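Local coordinates for protein hydrogen peroxide-inducible genes activator (Corynebacterium glutamicum, PDB 6G1D) that is a LysR-type transcription factor that senses hydrogen peroxide and probably controls peroxide-inducible genes, at residues T239-V244 and T251-S256; L198-L203 and D211-L216; P108-Y113 and A278-G283. The protein carries 1 engineered substitution. All coordinates share one frame; numbering follows the deposited sequence. Where two conformers were deposited one is given.

Contact 1: T239-V244 and T251-S256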
loop_
_atom_site.group_PDB
_atom_site.type_symbol
_atom_site.label_atom_id
_atom_site.label_comp_id
_atom_site.label_asym_id
_atom_site.label_seq_id
_atom_site.Cartn_x
_atom_site.Cartn_y
_atom_site.Cartn_z
ATOM N N THR B 239 -16.916 -12.326 5.952
ATOM C CA THR B 239 -15.873 -13.360 6.028
ATOM C C THR B 239 -15.861 -14.028 7.396
ATOM O O THR B 239 -15.770 -15.238 7.482
ATOM C CB THR B 239 -14.496 -12.797 5.668
ATOM O OG1 THR B 239 -14.533 -12.390 4.305
ATOM C CG2 THR B 239 -13.397 -13.829 5.861
ATOM N N VAL B 240 -16.018 -13.256 8.456
ATOM C CA VAL B 240 -16.049 -13.826 9.798
ATOM C C VAL B 240 -17.241 -14.818 9.905
ATOM O O VAL B 240 -17.068 -15.906 10.447
ATOM C CB VAL B 240 -16.129 -12.733 10.887
ATOM C CG1 VAL B 240 -16.346 -13.292 12.292
ATOM C CG2 VAL B 240 -14.812 -11.932 10.861
ATOM N N MET B 241 -18.398 -14.466 9.355
ATOM C CA MET B 241 -19.576 -15.330 9.419
ATOM C C MET B 241 -19.319 -16.663 8.727
ATOM O O MET B 241 -19.728 -17.687 9.239
ATOM C CB MET B 241 -20.802 -14.661 8.797
ATOM C CG MET B 241 -21.316 -13.429 9.537
ATOM S SD MET B 241 -21.805 -13.619 11.264
ATOM C CE MET B 241 -20.447 -12.842 12.069
ATOM N N GLN B 242 -18.595 -16.671 7.614
ATOM C CA GLN B 242 -18.250 -17.919 6.947
ATOM C C GLN B 242 -17.342 -18.785 7.824
ATOM O O GLN B 242 -17.458 -20.017 7.841
ATOM C CB GLN B 242 -17.574 -17.696 5.582
ATOM C CG GLN B 242 -18.213 -16.714 4.607
ATOM C CD GLN B 242 -19.656 -17.108 4.201
ATOM O OE1 GLN B 242 -20.451 -17.518 5.037
ATOM N NE2 GLN B 242 -19.976 -17.014 2.913
ATOM N N LEU B 243 -16.434 -18.144 8.543
ATOM C CA LEU B 243 -15.526 -18.871 9.468
ATOM C C LEU B 243 -16.331 -19.451 10.619
ATOM O O LEU B 243 -16.063 -20.567 11.043
ATOM C CB LEU B 243 -14.373 -17.970 9.976
ATOM C CG LEU B 243 -13.541 -17.382 8.832
ATOM C CD1 LEU B 243 -12.502 -16.405 9.339
ATOM C CD2 LEU B 243 -12.824 -18.438 8.007
ATOM N N VAL B 244 -17.319 -18.693 11.111
ATOM C CA VAL B 244 -18.172 -19.152 12.206
ATOM C C VAL B 244 -18.999 -20.350 11.748
ATOM O O VAL B 244 -19.087 -21.348 12.477
ATOM C CB VAL B 244 -19.083 -18.032 12.746
ATOM C CG1 VAL B 244 -20.096 -18.601 13.736
ATOM C CG2 VAL B 244 -18.281 -16.934 13.417
ATOM N N THR B 251 -18.253 -15.081 17.286
ATOM C CA THR B 251 -17.994 -13.636 17.305
ATOM C C THR B 251 -19.128 -12.849 17.933
ATOM O O THR B 251 -20.118 -13.419 18.393
ATOM C CB THR B 251 -17.609 -13.128 15.890
ATOM O OG1 THR B 251 -16.895 -11.877 15.971
ATOM C CG2 THR B 251 -18.842 -12.972 15.014
ATOM N N LEU B 252 -18.922 -11.540 18.024
ATOM C CA LEU B 252 -19.989 -10.602 18.396
ATOM C C LEU B 252 -20.187 -9.607 17.244
ATOM O O LEU B 252 -19.222 -9.166 16.649
ATOM C CB LEU B 252 -19.701 -9.861 19.680
ATOM C CG LEU B 252 -19.877 -10.607 21.005
ATOM C CD1 LEU B 252 -18.844 -11.722 21.193
ATOM C CD2 LEU B 252 -19.844 -9.665 22.182
ATOM N N VAL B 253 -21.439 -9.314 16.923
ATOM C CA VAL B 253 -21.756 -8.314 15.914
ATOM C C VAL B 253 -22.765 -7.304 16.477
ATOM O O VAL B 253 -23.508 -7.587 17.418
ATOM C CB VAL B 253 -22.262 -8.914 14.597
ATOM C CG1 VAL B 253 -21.233 -9.883 14.041
ATOM C CG2 VAL B 253 -23.636 -9.559 14.754
ATOM N N PRO B 254 -22.778 -6.096 15.904
ATOM C CA PRO B 254 -23.824 -5.138 16.290
ATOM C C PRO B 254 -25.175 -5.613 15.818
ATOM O O PRO B 254 -25.253 -6.228 14.757
ATOM C CB PRO B 254 -23.435 -3.863 15.536
ATOM C CG PRO B 254 -22.064 -4.113 15.011
ATOM C CD PRO B 254 -21.889 -5.562 14.856
ATOM N N ILE B 255 -26.232 -5.343 16.580
ATOM C CA ILE B 255 -27.551 -5.845 16.212
ATOM C C ILE B 255 -28.081 -5.392 14.845
ATOM O O ILE B 255 -28.814 -6.134 14.201
ATOM C CB ILE B 255 -28.615 -5.614 17.281
ATOM C CG1 ILE B 255 -28.804 -4.133 17.634
ATOM C CG2 ILE B 255 -28.314 -6.482 18.518
ATOM C CD1 ILE B 255 -30.117 -3.931 18.370
ATOM N N SER B 256 -27.675 -4.219 14.375
ATOM C CA SER B 256 -28.074 -3.767 13.025
ATOM C C SER B 256 -27.551 -4.681 11.945
ATOM O O SER B 256 -28.129 -4.731 10.877
ATOM C CB SER B 256 -27.643 -2.318 12.736
ATOM O OG SER B 256 -26.224 -2.210 12.694
#
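No ring or other planar side chain takes part where Val-240, Met-241 and Val-244 of helix 239-244 face Thr-251 and Val-253 of strand 251-254; methyl groups make most of the contact. The helix slants across the strand, roughly antiparallel, with the segment axes at 142° and 10.1 Å apart at their closest. Thr-251 is the hub. Its CG2 meets Met-241 CE at 3.4 Å, tighter than ordinary carbon-carbon contact, and Val-240 CG1 at 3.7 Å. Met-241 reaches the strand by folding: with its chain bent at chi2 (-58°) and again at chi3 (106°), the methionine side chain crosses that of Thr-251 at about a right angle, and its CE also touches Val-253 CG1 at 3.6 Å. Val-244, one helical turn after Val-240, is looser, its CG2 lying 4.3 Å from Thr-251 CG2. The hydroxyl of Thr-251 takes a different direction from the methyl, placed opposite the backbone N, and is hydrogen-bonded to Leu-201 O, so a buried polar atom is satisfied without interrupting the apolar layer. Around this layer, Met-241 and Val-253 both touch Val-177 of strand 164-179, the neighbour to which strand 251-254 is hydrogen-bonded at the margin of the six-stranded mixed sheet. Leu-252 turns to the reverse side and packs on helix 208-219, so helices cover both faces of the strand, while Thr-239, Gln-242 and Leu-243 of helix 237-245 meet the second subunit.

Contact 2: L198-L203 and D211-L216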
loop_
_atom_site.group_PDB
_atom_site.type_symbol
_atom_site.label_atom_id
_atom_site.label_comp_id
_atom_site.label_asym_id
_atom_site.label_seq_id
_atom_site.Cartn_x
_atom_site.Cartn_y
_atom_site.Cartn_z
ATOM N N LEU B 198 -15.379 -18.954 24.497
ATOM C CA LEU B 198 -15.463 -18.769 23.048
ATOM C C LEU B 198 -14.078 -18.631 22.475
ATOM O O LEU B 198 -13.197 -18.033 23.103
ATOM C CB LEU B 198 -16.274 -17.501 22.710
ATOM C CG LEU B 198 -17.701 -17.525 23.261
ATOM C CD1 LEU B 198 -18.442 -16.246 22.959
ATOM C CD2 LEU B 198 -18.461 -18.691 22.680
ATOM N N ASP B 199 -13.877 -19.188 21.281
ATOM C CA ASP B 199 -12.725 -18.826 20.460
ATOM C C ASP B 199 -13.197 -17.671 19.604
ATOM O O ASP B 199 -13.842 -17.904 18.584
ATOM C CB ASP B 199 -12.258 -20.009 19.592
ATOM C CG ASP B 199 -11.668 -21.139 20.425
ATOM O OD1 ASP B 199 -11.993 -22.302 20.126
ATOM O OD2 ASP B 199 -10.911 -20.869 21.399
ATOM N N LEU B 200 -12.881 -16.454 20.024
ATOM C CA LEU B 200 -13.359 -15.264 19.327
ATOM C C LEU B 200 -12.616 -15.045 18.029
ATOM O O LEU B 200 -11.388 -15.069 18.014
ATOM C CB LEU B 200 -13.240 -14.022 20.217
ATOM C CG LEU B 200 -14.115 -14.033 21.452
ATOM C CD1 LEU B 200 -13.711 -12.836 22.328
ATOM C CD2 LEU B 200 -15.599 -14.002 21.052
ATOM N N LEU B 201 -13.366 -14.851 16.943
ATOM C CA LEU B 201 -12.815 -14.406 15.655
ATOM C C LEU B 201 -13.195 -12.962 15.537
ATOM O O LEU B 201 -14.382 -12.619 15.530
ATOM C CB LEU B 201 -13.405 -15.190 14.489
ATOM C CG LEU B 201 -13.234 -16.687 14.577
ATOM C CD1 LEU B 201 -14.147 -17.444 13.633
ATOM C CD2 LEU B 201 -11.807 -17.051 14.263
ATOM N N LEU B 202 -12.196 -12.111 15.426
ATOM C CA LEU B 202 -12.371 -10.660 15.413
ATOM C C LEU B 202 -11.848 -10.104 14.098
ATOM O O LEU B 202 -10.988 -10.695 13.416
ATOM C CB LEU B 202 -11.621 -10.012 16.576
ATOM C CG LEU B 202 -11.988 -10.535 17.988
ATOM C CD1 LEU B 202 -11.149 -9.895 19.074
ATOM C CD2 LEU B 202 -13.459 -10.280 18.275
ATOM N N LEU B 203 -12.387 -8.943 13.740
ATOM C CA LEU B 203 -11.822 -8.154 12.680
ATOM C C LEU B 203 -10.420 -7.706 13.172
ATOM O O LEU B 203 -10.153 -7.731 14.389
ATOM C CB LEU B 203 -12.716 -6.960 12.432
ATOM C CG LEU B 203 -14.121 -7.235 11.911
ATOM C CD1 LEU B 203 -14.905 -5.921 11.835
ATOM C CD2 LEU B 203 -14.065 -8.006 10.590
ATOM N N ASP B 211 -11.604 -3.546 19.064
ATOM C CA ASP B 211 -11.245 -2.936 20.340
ATOM C C ASP B 211 -12.381 -3.019 21.345
ATOM O O ASP B 211 -12.153 -3.215 22.526
ATOM C CB ASP B 211 -10.857 -1.457 20.158
ATOM C CG ASP B 211 -9.729 -1.250 19.115
ATOM O OD1 ASP B 211 -8.849 -2.135 18.990
ATOM O OD2 ASP B 211 -9.728 -0.188 18.429
ATOM N N GLN B 212 -13.614 -2.863 20.877
ATOM C CA GLN B 212 -14.756 -2.926 21.776
ATOM C C GLN B 212 -14.985 -4.317 22.362
ATOM O O GLN B 212 -15.344 -4.432 23.545
ATOM C CB GLN B 212 -16.009 -2.415 21.074
ATOM C CG GLN B 212 -15.955 -0.914 20.814
ATOM C CD GLN B 212 -16.829 -0.467 19.663
ATOM O OE1 GLN B 212 -17.504 -1.283 19.028
ATOM N NE2 GLN B 212 -16.814 0.828 19.377
ATOM N N ILE B 213 -14.835 -5.308 21.503
ATOM C CA ILE B 213 -14.881 -6.713 21.985
ATOM C C ILE B 213 -13.715 -7.149 23.036
ATOM O O ILE B 213 -13.810 -7.712 24.180
ATOM C CB ILE B 213 -14.976 -7.717 20.835
ATOM C CG1 ILE B 213 -16.199 -7.409 19.984
ATOM C CG2 ILE B 213 -15.055 -9.132 21.366
ATOM C CD1 ILE B 213 -16.255 -8.199 18.705
ATOM N N VAL B 214 -12.552 -6.606 22.657
ATOM C CA VAL B 214 -11.425 -6.765 23.576
ATOM C C VAL B 214 -11.715 -6.104 24.915
ATOM O O VAL B 214 -11.452 -6.709 25.938
ATOM C CB VAL B 214 -10.109 -6.234 22.963
ATOM C CG1 VAL B 214 -8.995 -6.059 24.016
ATOM C CG2 VAL B 214 -9.669 -7.165 21.817
ATOM N N ASP B 215 -12.291 -4.902 24.935
ATOM C CA ASP B 215 -12.619 -4.224 26.207
ATOM C C ASP B 215 -13.671 -4.971 27.018
ATOM O O ASP B 215 -13.645 -4.948 28.264
ATOM C CB ASP B 215 -13.104 -2.784 25.984
ATOM C CG ASP B 215 -13.286 -2.022 27.299
ATOM O OD1 ASP B 215 -14.406 -1.517 27.617
ATOM O OD2 ASP B 215 -12.284 -1.980 28.045
ATOM N N LEU B 216 -14.609 -5.614 26.318
ATOM C CA LEU B 216 -15.621 -6.410 26.974
ATOM C C LEU B 216 -14.973 -7.585 27.720
ATOM O O LEU B 216 -15.347 -7.894 28.861
ATOM C CB LEU B 216 -16.611 -6.928 25.939
ATOM C CG LEU B 216 -18.058 -7.196 26.206
ATOM C CD1 LEU B 216 -18.648 -6.073 27.042
ATOM C CD2 LEU B 216 -18.745 -7.269 24.842
#
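Within the effector domain of this LysR-type regulator, which has the periplasmic-binding-protein type of fold, Leu-200 and Leu-202 of the loop before helix 208-219 pack back against Ile-213 and Val-214 of that same helix. Leu-202 carries most of the contact and divides its two methyls between neighbouring helical residues. CD2 lies 3.5 Å from Ile-213 CD1 and 3.7 Å from Ile-213 CG2, the leucine and isoleucine side chains running past each other in opposite senses. The other methyl, CD1, meets Val-214 CG2 at 4.1 Å, with these two side chains at roughly a right angle. With CG1 beside the backbone N (chi1 -57°), Ile-213 has CG2 anti to that N, which leaves this methyl facing the loop, where Leu-200 CD1 also approaches it to 4.1 Å. Ile-213 was modelled in two conformers, so all its distances hold for one of them. No hydrogen bond crosses the contact, and alternation along the loop sorts its side chains: Leu-201 points to the other side and packs on Val-240 and Leu-243 of helix 237-245. Leu-200, Ile-213 and Leu-216 converge on Leu-252, making strand 251-254 the floor shared by the loop and helix 208-219, while Gln-212 and Leu-216 lean on Phe-174 of strand 164-179.

Contact 3: P108-Y113 and A278-G283. With SO4 (sulfate ion), chain M.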
loop_
_atom_site.group_PDB
_atom_site.type_symbol
_atom_site.label_atom_id
_atom_site.label_comp_id
_atom_site.label_asym_id
_atom_site.label_seq_id
_atom_site.Cartn_x
_atom_site.Cartn_y
_atom_site.Cartn_z
ATOM N N PRO B 108 -17.102 0.815 8.727
ATOM C CA PRO B 108 -17.585 -0.325 7.941
ATOM C C PRO B 108 -18.545 -1.284 8.646
ATOM O O PRO B 108 -19.284 -1.992 7.963
ATOM C CB PRO B 108 -16.308 -1.090 7.574
ATOM C CG PRO B 108 -15.172 -0.204 7.872
ATOM C CD PRO B 108 -15.623 0.882 8.775
ATOM N N THR B 109 -18.510 -1.334 9.977
ATOM C CA THR B 109 -19.425 -2.175 10.733
ATOM C C THR B 109 -20.735 -1.472 11.107
ATOM O O THR B 109 -21.510 -2.035 11.867
ATOM C CB THR B 109 -18.769 -2.755 12.017
ATOM O OG1 THR B 109 -18.515 -1.710 12.958
ATOM C CG2 THR B 109 -17.490 -3.513 11.663
ATOM N N ALA B 110 -20.940 -0.240 10.634
ATOM C CA ALA B 110 -22.246 0.405 10.680
ATOM C C ALA B 110 -22.836 0.683 9.299
ATOM O O ALA B 110 -24.053 0.505 9.115
ATOM C CB ALA B 110 -22.182 1.681 11.485
ATOM N N ALA B 111 -21.990 1.070 8.332
ATOM C CA ALA B 111 -22.439 1.553 7.019
ATOM C C ALA B 111 -23.490 0.704 6.278
ATOM O O ALA B 111 -24.558 1.175 5.989
ATOM C CB ALA B 111 -21.233 1.752 6.099
ATOM N N PRO B 112 -23.165 -0.568 5.973
ATOM C CA PRO B 112 -24.090 -1.333 5.159
ATOM C C PRO B 112 -25.447 -1.545 5.833
ATOM O O PRO B 112 -26.415 -1.787 5.139
ATOM C CB PRO B 112 -23.335 -2.641 4.926
ATOM C CG PRO B 112 -22.351 -2.720 6.074
ATOM C CD PRO B 112 -21.945 -1.327 6.317
ATOM N N TYR B 113 -25.519 -1.411 7.152
ATOM C CA TYR B 113 -26.697 -1.745 7.931
ATOM C C TYR B 113 -27.571 -0.532 8.197
ATOM O O TYR B 113 -28.792 -0.661 8.343
ATOM C CB TYR B 113 -26.278 -2.429 9.227
ATOM C CG TYR B 113 -25.196 -3.452 9.009
ATOM C CD1 TYR B 113 -24.039 -3.401 9.737
ATOM C CD2 TYR B 113 -25.307 -4.442 8.035
ATOM C CE1 TYR B 113 -22.999 -4.312 9.510
ATOM C CE2 TYR B 113 -24.300 -5.361 7.824
ATOM C CZ TYR B 113 -23.130 -5.258 8.570
ATOM O OH TYR B 113 -22.086 -6.132 8.393
ATOM N N ALA B 278 -23.364 -4.656 27.028
ATOM C CA ALA B 278 -22.514 -5.037 25.917
ATOM C C ALA B 278 -23.025 -4.321 24.682
ATOM O O ALA B 278 -23.899 -4.843 23.949
ATOM C CB ALA B 278 -22.547 -6.575 25.745
ATOM N N ASN B 279 -22.509 -3.120 24.470
ATOM C CA ASN B 279 -23.006 -2.255 23.401
ATOM C C ASN B 279 -21.896 -1.296 22.909
ATOM O O ASN B 279 -20.810 -1.290 23.462
ATOM C CB ASN B 279 -24.288 -1.514 23.893
ATOM C CG ASN B 279 -24.018 -0.538 25.013
ATOM O OD1 ASN B 279 -22.892 -0.182 25.295
ATOM N ND2 ASN B 279 -25.078 -0.101 25.661
ATOM N N ARG B 280 -22.174 -0.519 21.872
ATOM C CA ARG B 280 -21.274 0.579 21.455
ATOM C C ARG B 280 -22.099 1.838 21.341
ATOM O O ARG B 280 -23.303 1.764 21.035
ATOM C CB ARG B 280 -20.610 0.266 20.135
ATOM C CG ARG B 280 -21.569 0.103 18.975
ATOM C CD ARG B 280 -20.835 -0.222 17.728
ATOM N NE ARG B 280 -21.729 -0.394 16.599
ATOM C CZ ARG B 280 -21.315 -0.699 15.378
ATOM N NH1 ARG B 280 -20.012 -0.864 15.125
ATOM N NH2 ARG B 280 -22.195 -0.834 14.405
ATOM N N ARG B 281 -21.479 2.982 21.621
ATOM C CA ARG B 281 -22.140 4.275 21.463
ATOM C C ARG B 281 -21.750 4.845 20.116
ATOM O O ARG B 281 -20.560 5.085 19.868
ATOM C CB ARG B 281 -21.786 5.228 22.608
ATOM C CG ARG B 281 -22.419 6.609 22.448
ATOM C CD ARG B 281 -22.635 7.279 23.780
ATOM N NE ARG B 281 -23.862 6.814 24.441
ATOM C CZ ARG B 281 -24.154 7.027 25.726
ATOM N NH1 ARG B 281 -23.288 7.591 26.555
ATOM N NH2 ARG B 281 -25.315 6.573 26.200
ATOM N N ILE B 282 -22.738 5.044 19.257
ATOM C CA ILE B 282 -22.547 5.613 17.942
ATOM C C ILE B 282 -22.914 7.088 17.994
ATOM O O ILE B 282 -23.843 7.502 18.718
ATOM C CB ILE B 282 -23.418 4.887 16.901
ATOM C CG1 ILE B 282 -22.981 3.447 16.769
ATOM C CG2 ILE B 282 -23.312 5.549 15.533
ATOM C CD1 ILE B 282 -21.545 3.241 16.264
ATOM N N GLY B 283 -22.150 7.869 17.248
ATOM C CA GLY B 283 -22.274 9.323 17.246
ATOM C C GLY B 283 -21.917 9.917 15.898
ATOM O O GLY B 283 -21.292 9.260 15.031
HETATM S S SO4 M . -15.280 -0.485 12.459
HETATM O O1 SO4 M . -16.883 -0.228 12.093
HETATM O O2 SO4 M . -14.295 0.864 12.811
HETATM O O3 SO4 M . -15.395 -1.545 13.740
HETATM O O4 SO4 M . -14.695 -1.182 11.122
#
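With CG set between its backbone N and carbonyl carbon (chi1 62°) and the chain fully extended from there to NE, Arg-280 reaches from strand 279-283 to Thr-109, in the loop that leads into helix 111-125. It is a two-pronged, end-on grip within the LysR effector domain, tying this loop to the long strand 267-287. NH1 is hydrogen-bonded to Thr-109 OG1 at 2.8 Å, near the guanidinium plane, and NH2 donates to Thr-109 O at 2.9 Å in a nearly straight bond (162°) that comes in 49° above the carbonyl plane. NH2 also forms a salt bridge with Glu-172, which should hold the guanidinium in place and balance its charge, and Ile-282 CD1 sits over one guanidinium face, 3.6 Å above the plane and offset toward its rim. Thr-109 in turn belongs to an anion site. A sulfate, probably from the crystallisation liquor, is also hydrogen-bonded to His-207 ND1 and to the backbone N atoms of Ser-208 and Leu-209. Arg-280 thus lies in the second shell and probably orients Thr-109. The modelled 2.4 Å from Thr-109 OG1 to sulfate O1 is doubtfully short, whereas Thr-109 N donates to the same O1 at a normal 2.9 Å.

Contact 3 holds the sulfate, and contacts 1 and 2 lie beside it, both reaching its residues. Contacts 1 and 2 have centres about 11 Å apart and meet at strand 251-254, where Leu-252 CD2 lies 3.7 Å from Leu-216 CD2. Contact 3, about 13 Å from contact 1 and 15 Å from contact 2 between centres, closes the much longer chain loop that contains both. Pro-254 CG comes to 3.3 Å from Arg-280 NH2, and Leu-203 CD1 packs 3.5 Å from Thr-109 CG2, so a segment of each other contact borders the Thr-109/Arg-280 pair. Helix 208-219, packed in contact 2, supplies sulfate-binding backbone N atoms at its start. Contacts 1 and 3 also touch the second subunit.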